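Local coordinates for protein acetoacetate decarboxylase (Sphingomonas wittichii, PDB 5UPB) that is an acetoacetate decarboxylase-like lyase that probably acts on small keto acids, at residues F102-K107 / T157-G162; G172-R177 / L207-I212. All coordinates share one frame; numbering follows the deposited sequence.

Contact 1: residues F102-K107 / T157-G162; sequences FVWVDK and TLFRLG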
loop_
_atom_site.group_PDB
_atom_site.type_symbol
_atom_site.label_atom_id
_atom_site.label_comp_id
_atom_site.label_asym_id
_atom_site.label_seq_id
_atom_site.Cartn_x
_atom_site.Cartn_y
_atom_site.Cartn_z
ATOM N N PHE A 102 -9.749 -6.390 -19.241
ATOM C CA PHE A 102 -9.563 -5.757 -17.941
ATOM C C PHE A 102 -8.392 -6.432 -17.236
ATOM O O PHE A 102 -8.475 -7.622 -16.914
ATOM C CB PHE A 102 -10.807 -5.882 -17.055
ATOM C CG PHE A 102 -12.082 -5.352 -17.660
ATOM C CD1 PHE A 102 -12.073 -4.463 -18.699
ATOM C CD2 PHE A 102 -13.292 -5.769 -17.156
ATOM C CE1 PHE A 102 -13.257 -3.994 -19.232
ATOM C CE2 PHE A 102 -14.465 -5.319 -17.688
ATOM C CZ PHE A 102 -14.439 -4.425 -18.727
ATOM N N VAL A 103 -7.368 -5.654 -16.906
ATOM C CA VAL A 103 -6.182 -6.120 -16.198
ATOM C C VAL A 103 -5.867 -5.141 -15.078
ATOM O O VAL A 103 -5.900 -3.920 -15.287
ATOM C CB VAL A 103 -4.978 -6.230 -17.146
ATOM C CG1 VAL A 103 -3.742 -6.807 -16.417
ATOM C CG2 VAL A 103 -5.347 -7.078 -18.352
ATOM N N TRP A 104 -5.559 -5.675 -13.890
ATOM C CA TRP A 104 -5.089 -4.891 -12.750
ATOM C C TRP A 104 -3.747 -5.470 -12.310
ATOM O O TRP A 104 -3.606 -6.692 -12.196
ATOM C CB TRP A 104 -6.100 -4.906 -11.576
ATOM C CG TRP A 104 -7.483 -4.361 -11.925
ATOM C CD1 TRP A 104 -7.948 -3.071 -11.711
ATOM C CD2 TRP A 104 -8.567 -5.075 -12.545
ATOM N NE1 TRP A 104 -9.248 -2.966 -12.147
ATOM C CE2 TRP A 104 -9.647 -4.175 -12.668
ATOM C CE3 TRP A 104 -8.729 -6.387 -13.001
ATOM C CZ2 TRP A 104 -10.865 -4.538 -13.228
ATOM C CZ3 TRP A 104 -9.954 -6.754 -13.554
ATOM C CH2 TRP A 104 -11.010 -5.815 -13.657
ATOM N N VAL A 105 -2.761 -4.591 -12.100
ATOM C CA VAL A 105 -1.403 -4.971 -11.742
ATOM C C VAL A 105 -0.997 -4.073 -10.584
ATOM O O VAL A 105 -1.589 -3.008 -10.359
ATOM C CB VAL A 105 -0.444 -4.859 -12.974
ATOM C CG1 VAL A 105 -0.254 -3.399 -13.424
ATOM C CG2 VAL A 105 0.902 -5.477 -12.697
ATOM N N ASP A 106 0.025 -4.483 -9.832
ATOM C CA ASP A 106 0.398 -3.668 -8.669
ATOM C C ASP A 106 1.762 -3.000 -8.795
ATOM O O ASP A 106 2.303 -2.549 -7.788
ATOM C CB ASP A 106 0.316 -4.460 -7.360
ATOM C CG ASP A 106 1.227 -5.676 -7.323
ATOM O OD1 ASP A 106 2.052 -5.821 -8.220
ATOM O OD2 ASP A 106 1.152 -6.437 -6.331
ATOM N N LYS A 107 2.308 -2.903 -10.003
ATOM C CA LYS A 107 3.541 -2.171 -10.250
ATOM C C LYS A 107 3.337 -1.376 -11.535
ATOM O O LYS A 107 2.930 -1.927 -12.556
ATOM C CB LYS A 107 4.749 -3.131 -10.384
ATOM C CG LYS A 107 5.118 -3.876 -9.114
ATOM C CD LYS A 107 5.676 -2.934 -8.070
ATOM C CE LYS A 107 5.830 -3.573 -6.697
ATOM N NZ LYS A 107 6.718 -4.799 -6.848
ATOM N N THR A 157 -13.702 -4.577 -3.929
ATOM C CA THR A 157 -13.353 -5.898 -4.437
ATOM C C THR A 157 -13.716 -5.970 -5.916
ATOM O O THR A 157 -14.850 -5.690 -6.310
ATOM C CB THR A 157 -14.117 -6.977 -3.686
ATOM O OG1 THR A 157 -13.940 -6.803 -2.264
ATOM C CG2 THR A 157 -13.577 -8.335 -4.127
ATOM N N LEU A 158 -12.753 -6.360 -6.738
ATOM C CA LEU A 158 -13.003 -6.511 -8.167
ATOM C C LEU A 158 -13.449 -7.933 -8.493
ATOM O O LEU A 158 -14.530 -8.141 -9.060
ATOM C CB LEU A 158 -11.738 -6.168 -8.944
ATOM C CG LEU A 158 -11.232 -4.726 -8.731
ATOM C CD1 LEU A 158 -9.769 -4.656 -9.181
ATOM C CD2 LEU A 158 -12.121 -3.753 -9.462
ATOM N N PHE A 159 -12.623 -8.925 -8.166
ATOM C CA PHE A 159 -13.116 -10.296 -8.202
ATOM C C PHE A 159 -12.273 -11.179 -7.300
ATOM O O PHE A 159 -11.209 -10.781 -6.820
ATOM C CB PHE A 159 -13.184 -10.854 -9.633
ATOM C CG PHE A 159 -11.861 -11.040 -10.332
ATOM C CD1 PHE A 159 -11.168 -12.255 -10.259
ATOM C CD2 PHE A 159 -11.332 -10.026 -11.124
ATOM C CE1 PHE A 159 -9.969 -12.442 -10.945
ATOM C CE2 PHE A 159 -10.127 -10.205 -11.806
ATOM C CZ PHE A 159 -9.450 -11.442 -11.721
ATOM N N ARG A 160 -12.858 -12.321 -6.952
ATOM C CA ARG A 160 -12.197 -13.349 -6.170
ATOM C C ARG A 160 -12.189 -14.640 -6.980
ATOM O O ARG A 160 -13.155 -14.928 -7.682
ATOM C CB ARG A 160 -12.914 -13.621 -4.855
ATOM C CG ARG A 160 -13.254 -12.382 -4.067
ATOM C CD ARG A 160 -14.346 -12.684 -3.056
ATOM N NE ARG A 160 -13.903 -13.628 -2.031
ATOM C CZ ARG A 160 -14.737 -14.251 -1.209
ATOM N NH1 ARG A 160 -16.052 -14.058 -1.310
ATOM N NH2 ARG A 160 -14.259 -15.069 -0.292
ATOM N N LEU A 161 -11.100 -15.388 -6.880
ATOM C CA LEU A 161 -10.936 -16.682 -7.542
ATOM C C LEU A 161 -10.403 -17.687 -6.545
ATOM O O LEU A 161 -9.644 -17.338 -5.635
ATOM C CB LEU A 161 -9.920 -16.681 -8.666
ATOM C CG LEU A 161 -10.108 -15.909 -9.940
ATOM C CD1 LEU A 161 -8.946 -16.297 -10.849
ATOM C CD2 LEU A 161 -11.456 -16.224 -10.552
ATOM N N GLY A 162 -10.745 -18.954 -6.772
ATOM C CA GLY A 162 -10.209 -20.004 -5.930
ATOM C C GLY A 162 -10.275 -21.337 -6.642
ATOM O O GLY A 162 -10.971 -21.502 -7.650
#
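Trp104 and Leu158 form the tight half of this buried contact, a CH-pi interaction in which one leucine methyl sits squarely over the pyrrole part of the indole. Leu158 CD1 lies 3.3 Å from the centroid of the Trp104 five-membered ring and only 4° off its normal, so the methyl meets all five ring atoms almost evenly. The second branch reaches less far: Leu158 CD2 is 4.0 Å from both NE1 and CZ2 of Trp104. With CG beside the backbone N (chi1 -59°), the indole spans the gap between two strands whose nearest CA atoms, those of Trp104 and Leu158, are still 9.3 Å apart. The looser half is at the benzo end, where Trp104 CZ3 comes to 3.9 Å from Phe159 CE2, a single approach at the edge of the phenyl ring. Leu158 and Phe159 both face Cys151 in a classic beta bulge, consistent with two consecutive residues reaching the same tryptophan. The buried indole N-H is satisfied by Glu227 OE2, a bond consistent with the ring being held in this rotation. Replacing Trp104 by an alanine is likely to leave Glu227 without this donor and open a gap beside the Leu158 methyls. On the outer side of strand 156-166, Arg160, only partly exposed, forms a salt bridge with Glu220 and reaches Arg74 O of another subunit. Around the contact, strand 95-105 runs antiparallel to 80-92 and parallel to 121-123, and just beyond it Lys107 takes the N-cap position of helix 108-116. Strand 156-166 lies between 146-153 and 206-221, so the indole joins two walls of the beta framework across its interior.

Contact 2: residues G172-R177 / L207-I212; sequences GDLRSR and LRVGDI
Leu174 follows the 3-10 segment that closes at Asp173, in an extended conformation (phi -101°, psi 147°), and faces Val209 on strand 206-221, whose chain turns a corner at Asp211 before Ile212 comes round to the same leucine. The contact is wholly apolar and converges on one methyl, Leu174 CD1. Leu174 and Val209 meet tip to tip, and CD1 of Leu174 is nearly equidistant from the branches of the valine, 3.8 Å from CG2 and 4.0 Å from CG1. The leucine CG stands beside its backbone N, and CD1 is anti to CA (chi2 178°), which carries it out to Val209. Ile212 stands slightly farther off, its CD1 4.2 Å from Leu174 CD1, yet it gives the contact more buried surface than Val209; the isoleucine is the buried member of the trio and packs on Val241 and Tyr243 of strand 235-249. In segment 172-177, Arg175 N and O are hydrogen-bonded to Tyr31 OH and Tyr98 OH, while Asp173 forms a salt bridge from OD1 to Arg167 and accepts the amide of Asp170 at OD2. At the corner, Asp211 OD2 is hydrogen-bonded to Tyr134 OH of a neighbouring subunit. What results is the packing of an interstrand connection, between strands 156-166 and 179-186, against a bent strand of the beta framework of an acetoacetate decarboxylase-like fold, with a small hydrophobic cluster at the bend.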
loop_
_atom_site.group_PDB
_atom_site.type_symbol
_atom_site.label_atom_id
_atom_site.label_comp_id
_atom_site.label_asym_id
_atom_site.label_seq_id
_atom_site.Cartn_x
_atom_site.Cartn_y
_atom_site.Cartn_z
ATOM N N GLY A 172 -3.655 -30.327 -21.544
ATOM C CA GLY A 172 -5.071 -30.503 -21.843
ATOM C C GLY A 172 -6.003 -29.639 -21.014
ATOM O O GLY A 172 -7.167 -29.459 -21.381
ATOM N N ASP A 173 -5.576 -29.257 -19.810
ATOM C CA ASP A 173 -6.385 -28.468 -18.895
ATOM C C ASP A 173 -6.261 -26.966 -19.126
ATOM O O ASP A 173 -6.953 -26.195 -18.455
ATOM C CB ASP A 173 -6.021 -28.837 -17.460
ATOM C CG ASP A 173 -6.277 -30.315 -17.172
ATOM O OD1 ASP A 173 -7.422 -30.765 -17.419
ATOM O OD2 ASP A 173 -5.365 -31.010 -16.661
ATOM N N LEU A 174 -5.403 -26.533 -20.049
ATOM C CA LEU A 174 -5.273 -25.133 -20.414
ATOM C C LEU A 174 -6.023 -24.888 -21.708
ATOM O O LEU A 174 -6.097 -25.754 -22.572
ATOM C CB LEU A 174 -3.811 -24.756 -20.601
ATOM C CG LEU A 174 -2.910 -25.199 -19.444
ATOM C CD1 LEU A 174 -1.458 -24.842 -19.698
ATOM C CD2 LEU A 174 -3.386 -24.577 -18.152
ATOM N N ARG A 175 -6.581 -23.701 -21.847
ATOM C CA ARG A 175 -7.223 -23.322 -23.101
ATOM C C ARG A 175 -6.336 -22.330 -23.843
ATOM O O ARG A 175 -6.574 -21.121 -23.874
ATOM C CB ARG A 175 -8.629 -22.790 -22.843
ATOM C CG ARG A 175 -9.650 -23.832 -22.338
ATOM C CD ARG A 175 -9.398 -24.424 -20.981
ATOM N NE ARG A 175 -10.521 -25.279 -20.583
ATOM C CZ ARG A 175 -10.494 -26.204 -19.624
ATOM N NH1 ARG A 175 -9.397 -26.435 -18.904
ATOM N NH2 ARG A 175 -11.592 -26.897 -19.370
ATOM N N SER A 176 -5.311 -22.888 -24.470
ATOM C CA SER A 176 -4.258 -22.125 -25.118
ATOM C C SER A 176 -4.717 -21.569 -26.460
ATOM O O SER A 176 -5.220 -22.304 -27.323
ATOM C CB SER A 176 -3.031 -23.007 -25.318
ATOM O OG SER A 176 -3.317 -24.043 -26.249
ATOM N N ARG A 177 -4.496 -20.270 -26.641
ATOM C CA ARG A 177 -4.731 -19.593 -27.896
ATOM C C ARG A 177 -3.446 -18.824 -28.160
ATOM O O ARG A 177 -3.057 -17.985 -27.331
ATOM C CB ARG A 177 -5.977 -18.689 -27.798
ATOM C CG ARG A 177 -7.245 -19.503 -27.446
ATOM C CD ARG A 177 -8.506 -18.686 -27.169
ATOM N NE ARG A 177 -9.046 -18.086 -28.388
ATOM C CZ ARG A 177 -9.861 -18.683 -29.257
ATOM N NH1 ARG A 177 -10.268 -19.943 -29.098
ATOM N NH2 ARG A 177 -10.270 -17.998 -30.309
ATOM N N LEU A 207 8.053 -20.137 -24.396
ATOM C CA LEU A 207 6.841 -20.451 -23.647
ATOM C C LEU A 207 7.031 -21.760 -22.907
ATOM O O LEU A 207 7.476 -22.741 -23.515
ATOM C CB LEU A 207 5.651 -20.581 -24.610
ATOM C CG LEU A 207 4.378 -21.235 -24.086
ATOM C CD1 LEU A 207 3.854 -20.520 -22.886
ATOM C CD2 LEU A 207 3.343 -21.252 -25.199
ATOM N N ARG A 208 6.739 -21.757 -21.608
ATOM C CA ARG A 208 6.730 -22.976 -20.819
ATOM C C ARG A 208 5.545 -23.004 -19.861
ATOM O O ARG A 208 5.255 -22.005 -19.207
ATOM C CB ARG A 208 8.032 -23.156 -20.024
ATOM C CG ARG A 208 8.034 -24.422 -19.199
ATOM C CD ARG A 208 9.293 -24.618 -18.400
ATOM N NE ARG A 208 9.138 -25.776 -17.528
ATOM C CZ ARG A 208 9.904 -26.042 -16.488
ATOM N NH1 ARG A 208 10.902 -25.225 -16.187
ATOM N NH2 ARG A 208 9.651 -27.115 -15.739
ATOM N N VAL A 209 4.851 -24.120 -19.791
ATOM C CA VAL A 209 3.817 -24.354 -18.787
ATOM C C VAL A 209 4.127 -25.692 -18.139
ATOM O O VAL A 209 4.521 -26.652 -18.820
ATOM C CB VAL A 209 2.388 -24.310 -19.358
ATOM C CG1 VAL A 209 2.066 -22.893 -19.833
ATOM C CG2 VAL A 209 2.226 -25.326 -20.520
ATOM N N GLY A 210 3.923 -25.772 -16.832
ATOM C CA GLY A 210 4.177 -27.014 -16.123
ATOM C C GLY A 210 3.615 -26.922 -14.723
ATOM O O GLY A 210 2.990 -25.930 -14.352
ATOM N N ASP A 211 3.826 -27.980 -13.947
ATOM C CA ASP A 211 3.304 -28.082 -12.576
ATOM C C ASP A 211 1.834 -27.703 -12.517
ATOM O O ASP A 211 1.404 -26.824 -11.766
ATOM C CB ASP A 211 4.144 -27.240 -11.613
ATOM C CG ASP A 211 5.563 -27.780 -11.478
ATOM O OD1 ASP A 211 5.693 -28.907 -10.961
ATOM O OD2 ASP A 211 6.531 -27.131 -11.934
ATOM N N ILE A 212 1.073 -28.388 -13.332
ATOM C CA ILE A 212 -0.335 -28.097 -13.556
ATOM C C ILE A 212 -1.196 -28.960 -12.641
ATOM O O ILE A 212 -0.980 -30.190 -12.517
ATOM C CB ILE A 212 -0.700 -28.337 -15.027
ATOM C CG1 ILE A 212 0.199 -27.516 -15.934
ATOM C CG2 ILE A 212 -2.138 -27.998 -15.283
ATOM C CD1 ILE A 212 0.100 -27.948 -17.429
#

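Following the chain from the N terminus, contact 1 opens on strand 95-105 and closes on strand 156-166, after helix 108-116 and strands 121-123, 125-129 and 146-153. Contact 2 then opens in the next connection and closes on strand 206-221, bringing back a loop that contains strands 179-186 and 196-202. The two are therefore in series, neither nested nor crossed. The centres of contact 1 and contact 2 are about 21 Å apart. The nearest atoms of contact 1 and contact 2 are about 12 Å apart, without touching; strands 156-166 and 206-221, antiparallel neighbours, link them. Contact 1 joins walls in the interior, contact 2 fastens a peripheral connection, and both reach the same neighbouring subunit.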